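Side-chain contacts in Mgp-operon protein 3 (Mycoplasma pneumoniae, PDB 6RJ1), which probably helps the bacterium attach to host cells, as an extracellular surface protein associated with cytadherence: residues A[5-10]-A[45-50]; A[886-891]-A[940-945]. All blocks are in the same frame, centred on the assembly; numbering follows the deposited sequence.

How the interactions relate
From the N terminus, the chain makes strand 6-10, turns through the small antiparallel sheet it forms with 13-17 and 28-29, and comes back on strand 40-48. There interaction 1 closes a loop of 34 residues at the protein surface. Far downstream, interaction 2 spans 48 residues and joins strand 888-896 to strand 939-945 across a buried interface between two sheets. The two loops lie in series, neither nested nor crossed, with their centres about 18 Å apart. The N-terminal sheet lies beside the one that holds 940-945, near the C terminus; a long, weak contact of opposite charges, D10 with K945, is one point where the two interactions meet.

Interaction 1 of 2, residues A[5-10]-A[45-50]; sequences TYLLQD and WKRVGD
W45 and Q9 make the polar part of this contact. The indole NE1 of W45 donates to OE1 of Q9 at 2.9 Å, with a bent N-H...O angle of 132°. The oxygen sits at the edge of the indole, close to the ring plane, while the amide plane is turned 77° against the ring and NE1 of W45 comes in tilted 33° from the carbonyl plane of Q9. Q9 reaches it with CG anti to the backbone N and an extended chain. NE2 of Q9 bonds to O of H11; two bonds, one at each end of the amide, favour this rotation. A second polar atom, the carbonyl O of L7, lies at the ring edge, 3.5 Å from CH2 of W45.

The apolar part lies at the six-membered end of the same ring. With CG between its backbone N and carbonyl carbon, W45 carries its indole toward strand 6-10, the five-membered ring at Q9 and the six-membered ring at L7. CB of L7 lies 3.8 Å from CH2 of W45, and CD2 of L7 is 3.9 Å from CZ3 of W45. Farther along, L7 CD2 just reaches CG of R47 at 4.2 Å. NH1 of R47 donates to O of D50 at 2.9 Å, an almost straight bond.

L53 touches L7, W45 and R47, and L14 touches Q9 and W45. The axes of the two short, nearly antiparallel strand segments come no closer than 9.9 Å, too far for backbone pairing. This is side-chain packing between separate sheets, joining the N-terminal three-stranded sheet to edge strand 40-48 of a larger mixed sheet in what is probably a beta-propeller-like fold.

Interaction 2 of 2, residues A[886-891]-A[940-945]; sequences KGYAVI and SAVITK
Y888 pushes the phenol end of its ring against V942 and T944, packing across the interface between two antiparallel sheets in a manner consistent with neighbouring blades of a beta-propeller. CG1 of V942 touches the outer part of the ring, 3.7 Å from CZ of Y888 and 3.8 Å from CE2 of Y888. The two side chains approach from opposite directions, and the methyl meets the ring obliquely. T944 comes in at the opposite carbon beside the hydroxyl, with OG1 of T944 3.7 Å from CE1 of Y888, its side chain crossing the tyrosine at about a right angle. The contact is thus van der Waals packing, and all three residues are buried.

Y888 holds CG between its backbone N and carbonyl carbon (chi1 54°), sending the ring across to the facing strand. With CG1 anti to the backbone N (chi1 179°), this is the methyl of V942 that meets the phenol end of Y888. Backbone bonding to S924 ties Y888 to strand 922-924, whose I922 packs on both Y888 and V942.

In the next shell, L929 and Y956 touch V942 from the strands that flank 939-945, while D927 and K952 border T944. Just ahead of Y888, G887 bonds through its backbone to N869, whose ND2 also holds O of K886. At the centre of the contact OH of Y888 sits 3.5 Å from CG1 of V942 and 4.2 Å from OG1 of T944.

Interaction 1 of 2, residues A[5-10]-A[45-50]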
ATOM      1  N   THR A   5       9.430  24.955 -22.148  1.00 90.08           N
ATOM      2  CA  THR A   5       9.307  23.597 -22.684  1.00 88.35           C
ATOM      3  C   THR A   5       8.636  22.703 -21.664  1.00 88.72           C
ATOM      4  O   THR A   5       8.777  22.934 -20.465  1.00 88.03           O
ATOM      5  CB  THR A   5      10.684  23.026 -23.078  1.00 95.32           C
ATOM      6  OG1 THR A   5      11.591  23.186 -21.985  1.00 97.33           O
ATOM      7  CG2 THR A   5      11.252  23.653 -24.360  1.00 90.49           C
ATOM      8  N   TYR A   6       7.904  21.681 -22.143  1.00 83.78           N
ATOM      9  CA  TYR A   6       7.201  20.694 -21.313  1.00 83.11           C
ATOM     10  C   TYR A   6       7.805  19.328 -21.598  1.00 83.14           C
ATOM     11  O   TYR A   6       7.897  18.938 -22.760  1.00 83.12           O
ATOM     12  CB  TYR A   6       5.683  20.669 -21.613  1.00 85.18           C
ATOM     13  CG  TYR A   6       5.003  22.018 -21.540  1.00 88.62           C
ATOM     14  CD1 TYR A   6       4.474  22.491 -20.341  1.00 90.02           C
ATOM     15  CD2 TYR A   6       4.883  22.825 -22.671  1.00 90.58           C
ATOM     16  CE1 TYR A   6       3.859  23.743 -20.266  1.00 91.23           C
ATOM     17  CE2 TYR A   6       4.269  24.078 -22.608  1.00 90.25           C
ATOM     18  CZ  TYR A   6       3.757  24.531 -21.402  1.00 97.01           C
ATOM     19  OH  TYR A   6       3.152  25.761 -21.330  1.00 98.08           O
ATOM     20  N   LEU A   7       8.234  18.612 -20.555  1.00 76.30           N
ATOM     21  CA  LEU A   7       8.851  17.299 -20.707  1.00 74.92           C
ATOM     22  C   LEU A   7       7.807  16.196 -20.702  1.00 76.42           C
ATOM     23  O   LEU A   7       7.000  16.127 -19.769  1.00 77.09           O
ATOM     24  CB  LEU A   7       9.882  17.090 -19.585  1.00 74.78           C
ATOM     25  CG  LEU A   7      11.293  16.634 -19.957  1.00 79.21           C
ATOM     26  CD1 LEU A   7      11.853  17.416 -21.118  1.00 79.52           C
ATOM     27  CD2 LEU A   7      12.222  16.797 -18.779  1.00 81.30           C
ATOM     28  N   LEU A   8       7.807  15.346 -21.746  1.00 70.22           N
ATOM     29  CA  LEU A   8       6.881  14.221 -21.853  1.00 69.76           C
ATOM     30  C   LEU A   8       7.630  12.904 -21.981  1.00 73.71           C
ATOM     31  O   LEU A   8       8.618  12.828 -22.709  1.00 73.44           O
ATOM     32  CB  LEU A   8       5.861  14.382 -23.001  1.00 69.71           C
ATOM     33  CG  LEU A   8       4.731  15.439 -22.873  1.00 74.49           C
ATOM     34  CD1 LEU A   8       3.810  15.380 -24.071  1.00 74.65           C
ATOM     35  CD2 LEU A   8       3.878  15.245 -21.623  1.00 77.48           C
ATOM     36  N   GLN A   9       7.168  11.872 -21.257  1.00 70.26           N
ATOM     37  CA  GLN A   9       7.779  10.552 -21.293  1.00 70.17           C
ATOM     38  C   GLN A   9       7.179   9.659 -22.372  1.00 75.19           C
ATOM     39  O   GLN A   9       5.979   9.721 -22.638  1.00 76.03           O
ATOM     40  CB  GLN A   9       7.637   9.865 -19.929  1.00 71.28           C
ATOM     41  CG  GLN A   9       8.558   8.657 -19.729  1.00 70.19           C
ATOM     42  CD  GLN A   9       8.242   7.891 -18.473  1.00 77.22           C
ATOM     43  OE1 GLN A   9       7.817   8.448 -17.459  1.00 69.10           O
ATOM     44  NE2 GLN A   9       8.456   6.585 -18.511  1.00 69.72           N
ATOM     45  N   ASP A  10       8.038   8.839 -22.988  1.00 71.52           N
ATOM     46  CA  ASP A  10       7.737   7.769 -23.933  1.00 71.27           C
ATOM     47  C   ASP A  10       8.774   6.684 -23.622  1.00 73.49           C
ATOM     48  O   ASP A  10       9.913   6.735 -24.117  1.00 72.86           O
ATOM     49  CB  ASP A  10       7.764   8.218 -25.404  1.00 73.45           C
ATOM     50  CG  ASP A  10       7.317   7.138 -26.387  1.00 87.43           C
ATOM     51  OD1 ASP A  10       6.642   6.167 -25.950  1.00 87.09           O
ATOM     52  OD2 ASP A  10       7.630   7.266 -27.594  1.00 96.43           O
ATOM     53  N   TRP A  45      10.647  10.006 -12.645  1.00 61.34           N
ATOM     54  CA  TRP A  45      11.572  11.100 -12.918  1.00 60.85           C
ATOM     55  C   TRP A  45      10.975  12.407 -12.404  1.00 65.48           C
ATOM     56  O   TRP A  45       9.754  12.551 -12.363  1.00 64.59           O
ATOM     57  CB  TRP A  45      11.886  11.197 -14.430  1.00 59.07           C
ATOM     58  CG  TRP A  45      10.666  11.373 -15.283  1.00 59.64           C
ATOM     59  CD1 TRP A  45       9.792  10.402 -15.686  1.00 62.30           C
ATOM     60  CD2 TRP A  45      10.148  12.612 -15.779  1.00 59.33           C
ATOM     61  NE1 TRP A  45       8.766  10.961 -16.417  1.00 61.56           N
ATOM     62  CE2 TRP A  45       8.953  12.319 -16.477  1.00 62.94           C
ATOM     63  CE3 TRP A  45      10.571  13.949 -15.688  1.00 60.02           C
ATOM     64  CZ2 TRP A  45       8.210  13.306 -17.126  1.00 61.67           C
ATOM     65  CZ3 TRP A  45       9.824  14.925 -16.322  1.00 60.99           C
ATOM     66  CH2 TRP A  45       8.658  14.602 -17.026  1.00 61.40           C
ATOM     67  N   LYS A  46      11.833  13.344 -11.995  1.00 62.97           N
ATOM     68  CA  LYS A  46      11.414  14.644 -11.490  1.00 63.22           C
ATOM     69  C   LYS A  46      12.366  15.726 -12.006  1.00 73.43           C
ATOM     70  O   LYS A  46      13.585  15.530 -12.012  1.00 74.46           O
ATOM     71  CB  LYS A  46      11.371  14.671  -9.941  1.00 63.17           C
ATOM     72  CG  LYS A  46      10.418  13.676  -9.257  1.00 66.65           C
ATOM     73  CD  LYS A  46       8.932  14.022  -9.334  1.00 68.66           C
ATOM     74  CE  LYS A  46       8.056  12.842  -8.965  1.00 79.16           C
ATOM     75  NZ  LYS A  46       7.931  12.629  -7.489  1.00 89.02           N
ATOM     76  N   ARG A  47      11.813  16.859 -12.452  1.00 72.49           N
ATOM     77  CA  ARG A  47      12.606  18.010 -12.882  1.00 73.49           C
ATOM     78  C   ARG A  47      12.845  18.809 -11.585  1.00 81.91           C
ATOM     79  O   ARG A  47      11.887  19.089 -10.855  1.00 82.64           O
ATOM     80  CB  ARG A  47      11.820  18.851 -13.897  1.00 71.86           C
ATOM     81  CG  ARG A  47      12.495  19.060 -15.236  1.00 77.01           C
ATOM     82  CD  ARG A  47      11.914  20.329 -15.854  1.00 88.91           C
ATOM     83  NE  ARG A  47      12.873  21.209 -16.540  1.00 93.80           N
ATOM     84  CZ  ARG A  47      13.954  21.766 -15.989  1.00109.63           C
ATOM     85  NH1 ARG A  47      14.718  22.587 -16.697  1.00 98.20           N
ATOM     86  NH2 ARG A  47      14.296  21.481 -14.737  1.00 94.48           N
ATOM     87  N   VAL A  48      14.112  19.090 -11.254  1.00 80.40           N
ATOM     88  CA  VAL A  48      14.467  19.810 -10.028  1.00 81.01           C
ATOM     89  C   VAL A  48      14.983  21.202 -10.390  1.00 87.10           C
ATOM     90  O   VAL A  48      16.082  21.347 -10.929  1.00 86.15           O
ATOM     91  CB  VAL A  48      15.440  19.006  -9.121  1.00 84.73           C
ATOM     92  CG1 VAL A  48      15.860  19.821  -7.902  1.00 84.44           C
ATOM     93  CG2 VAL A  48      14.818  17.685  -8.683  1.00 84.40           C
ATOM     94  N   GLY A  49      14.166  22.207 -10.106  1.00 85.55           N
ATOM     95  CA  GLY A  49      14.483  23.586 -10.440  1.00 85.93           C
ATOM     96  C   GLY A  49      14.509  23.744 -11.943  1.00 91.62           C
ATOM     97  O   GLY A  49      13.628  23.223 -12.632  1.00 91.50           O
ATOM     98  N   ASP A  50      15.564  24.380 -12.459  1.00 89.42           N
ATOM     99  CA  ASP A  50      15.727  24.625 -13.890  1.00 90.09           C
ATOM    100  C   ASP A  50      17.005  23.992 -14.499  1.00 93.42           C
ATOM    101  O   ASP A  50      17.078  23.866 -15.725  1.00 93.19           O
ATOM    102  CB  ASP A  50      15.641  26.141 -14.199  1.00 92.89           C
ATOM    103  CG  ASP A  50      16.535  27.089 -13.390  1.00109.69           C
ATOM    104  OD1 ASP A  50      17.047  26.672 -12.317  1.00111.59           O
ATOM    105  OD2 ASP A  50      16.700  28.255 -13.814  1.00116.66           O
TER

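Interaction 2 of 2, residues A[886-891]-A[940-945]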
ATOM      1  N   LYS A 886      -7.212   1.106 -25.128  1.00 76.72           N
ATOM      2  CA  LYS A 886      -7.099   2.294 -25.952  1.00 76.65           C
ATOM      3  C   LYS A 886      -7.876   3.413 -25.289  1.00 79.95           C
ATOM      4  O   LYS A 886      -9.006   3.209 -24.833  1.00 79.39           O
ATOM      5  CB  LYS A 886      -7.694   2.005 -27.342  1.00 79.44           C
ATOM      6  CG  LYS A 886      -7.017   2.755 -28.466  1.00 96.13           C
ATOM      7  CD  LYS A 886      -6.864   1.866 -29.690  1.00106.48           C
ATOM      8  CE  LYS A 886      -5.427   1.461 -29.932  1.00117.08           C
ATOM      9  NZ  LYS A 886      -4.853   0.667 -28.809  1.00124.88           N
ATOM     10  N   GLY A 887      -7.272   4.588 -25.251  1.00 76.34           N
ATOM     11  CA  GLY A 887      -7.916   5.752 -24.665  1.00 76.32           C
ATOM     12  C   GLY A 887      -7.220   6.321 -23.456  1.00 80.33           C
ATOM     13  O   GLY A 887      -6.147   5.863 -23.058  1.00 80.07           O
ATOM     14  N   TYR A 888      -7.858   7.328 -22.872  1.00 76.94           N
ATOM     15  CA  TYR A 888      -7.381   8.063 -21.711  1.00 76.55           C
ATOM     16  C   TYR A 888      -8.551   8.793 -21.047  1.00 78.96           C
ATOM     17  O   TYR A 888      -9.591   8.991 -21.671  1.00 79.07           O
ATOM     18  CB  TYR A 888      -6.288   9.082 -22.132  1.00 78.22           C
ATOM     19  CG  TYR A 888      -6.710  10.023 -23.246  1.00 80.51           C
ATOM     20  CD1 TYR A 888      -6.504   9.690 -24.581  1.00 81.77           C
ATOM     21  CD2 TYR A 888      -7.309  11.247 -22.963  1.00 82.35           C
ATOM     22  CE1 TYR A 888      -6.901  10.545 -25.610  1.00 83.00           C
ATOM     23  CE2 TYR A 888      -7.715  12.108 -23.981  1.00 84.01           C
ATOM     24  CZ  TYR A 888      -7.502  11.760 -25.307  1.00 93.43           C
ATOM     25  OH  TYR A 888      -7.917  12.617 -26.313  1.00 99.25           O
ATOM     26  N   ALA A 889      -8.355   9.231 -19.805  1.00 73.73           N
ATOM     27  CA  ALA A 889      -9.327  10.001 -19.035  1.00 72.33           C
ATOM     28  C   ALA A 889      -8.558  10.920 -18.088  1.00 74.87           C
ATOM     29  O   ALA A 889      -7.445  10.586 -17.673  1.00 75.71           O
ATOM     30  CB  ALA A 889     -10.240   9.066 -18.255  1.00 72.93           C
ATOM     31  N   VAL A 890      -9.114  12.096 -17.786  1.00 69.68           N
ATOM     32  CA  VAL A 890      -8.465  13.062 -16.898  1.00 68.83           C
ATOM     33  C   VAL A 890      -9.427  13.531 -15.789  1.00 72.26           C
ATOM     34  O   VAL A 890     -10.561  13.942 -16.071  1.00 71.85           O
ATOM     35  CB  VAL A 890      -7.805  14.254 -17.659  1.00 72.44           C
ATOM     36  CG1 VAL A 890      -6.900  15.075 -16.744  1.00 72.26           C
ATOM     37  CG2 VAL A 890      -7.021  13.778 -18.878  1.00 72.21           C
ATOM     38  N   ILE A 891      -8.957  13.468 -14.532  1.00 68.04           N
ATOM     39  CA  ILE A 891      -9.699  13.926 -13.357  1.00 67.10           C
ATOM     40  C   ILE A 891      -9.074  15.225 -12.825  1.00 73.87           C
ATOM     41  O   ILE A 891      -7.855  15.343 -12.760  1.00 74.40           O
ATOM     42  CB  ILE A 891      -9.813  12.814 -12.276  1.00 68.54           C
ATOM     43  CG1 ILE A 891     -10.900  11.786 -12.667  1.00 67.97           C
ATOM     44  CG2 ILE A 891     -10.059  13.393 -10.864  1.00 68.20           C
ATOM     45  CD1 ILE A 891     -10.941  10.482 -11.847  1.00 71.30           C
ATOM     46  N   SER A 940      -5.331  23.937 -23.021  1.00 80.87           N
ATOM     47  CA  SER A 940      -4.497  22.752 -22.901  1.00 79.81           C
ATOM     48  C   SER A 940      -4.536  21.940 -24.189  1.00 82.44           C
ATOM     49  O   SER A 940      -5.558  21.915 -24.876  1.00 81.90           O
ATOM     50  CB  SER A 940      -4.916  21.907 -21.704  1.00 82.39           C
ATOM     51  OG  SER A 940      -4.705  22.627 -20.502  1.00 90.85           O
ATOM     52  N   ALA A 941      -3.401  21.313 -24.532  1.00 78.02           N
ATOM     53  CA  ALA A 941      -3.251  20.488 -25.729  1.00 77.33           C
ATOM     54  C   ALA A 941      -3.100  19.023 -25.350  1.00 81.41           C
ATOM     55  O   ALA A 941      -2.383  18.697 -24.405  1.00 80.40           O
ATOM     56  CB  ALA A 941      -2.054  20.942 -26.535  1.00 77.74           C
ATOM     57  N   VAL A 942      -3.804  18.146 -26.073  1.00 78.24           N
ATOM     58  CA  VAL A 942      -3.821  16.704 -25.832  1.00 77.37           C
ATOM     59  C   VAL A 942      -3.219  15.983 -27.056  1.00 80.23           C
ATOM     60  O   VAL A 942      -3.841  15.929 -28.123  1.00 79.12           O
ATOM     61  CB  VAL A 942      -5.258  16.244 -25.445  1.00 80.91           C
ATOM     62  CG1 VAL A 942      -5.335  14.742 -25.209  1.00 80.41           C
ATOM     63  CG2 VAL A 942      -5.755  17.001 -24.221  1.00 80.72           C
ATOM     64  N   ILE A 943      -1.974  15.491 -26.896  1.00 77.28           N
ATOM     65  CA  ILE A 943      -1.207  14.788 -27.934  1.00 77.51           C
ATOM     66  C   ILE A 943      -1.611  13.310 -27.964  1.00 84.95           C
ATOM     67  O   ILE A 943      -1.665  12.649 -26.924  1.00 83.30           O
ATOM     68  CB  ILE A 943       0.339  14.971 -27.844  1.00 79.72           C
ATOM     69  CG1 ILE A 943       0.790  16.335 -27.204  1.00 79.67           C
ATOM     70  CG2 ILE A 943       0.995  14.734 -29.193  1.00 78.98           C
ATOM     71  CD1 ILE A 943       0.341  17.688 -27.809  1.00 82.74           C
ATOM     72  N   THR A 944      -1.857  12.800 -29.174  1.00 86.02           N
ATOM     73  CA  THR A 944      -2.362  11.460 -29.418  1.00 87.68           C
ATOM     74  C   THR A 944      -1.620  10.739 -30.565  1.00 97.22           C
ATOM     75  O   THR A 944      -1.153  11.371 -31.511  1.00 96.68           O
ATOM     76  CB  THR A 944      -3.892  11.593 -29.617  1.00 92.80           C
ATOM     77  OG1 THR A 944      -4.548  11.259 -28.394  1.00 91.82           O
ATOM     78  CG2 THR A 944      -4.448  10.789 -30.787  1.00 88.66           C
ATOM     79  N   LYS A 945      -1.543   9.407 -30.457  1.00 98.79           N
ATOM     80  CA  LYS A 945      -0.957   8.470 -31.410  1.00100.99           C
ATOM     81  C   LYS A 945      -2.042   7.490 -31.877  1.00111.80           C
ATOM     82  O   LYS A 945      -2.988   7.192 -31.140  1.00111.19           O
ATOM     83  CB  LYS A 945       0.170   7.663 -30.748  1.00103.30           C
ATOM     84  CG  LYS A 945       1.440   8.444 -30.444  1.00115.77           C
ATOM     85  CD  LYS A 945       2.467   7.597 -29.672  1.00123.56           C
ATOM     86  CE  LYS A 945       2.237   7.543 -28.175  1.00128.62           C
ATOM     87  NZ  LYS A 945       3.354   6.857 -27.476  1.00135.44           N
TER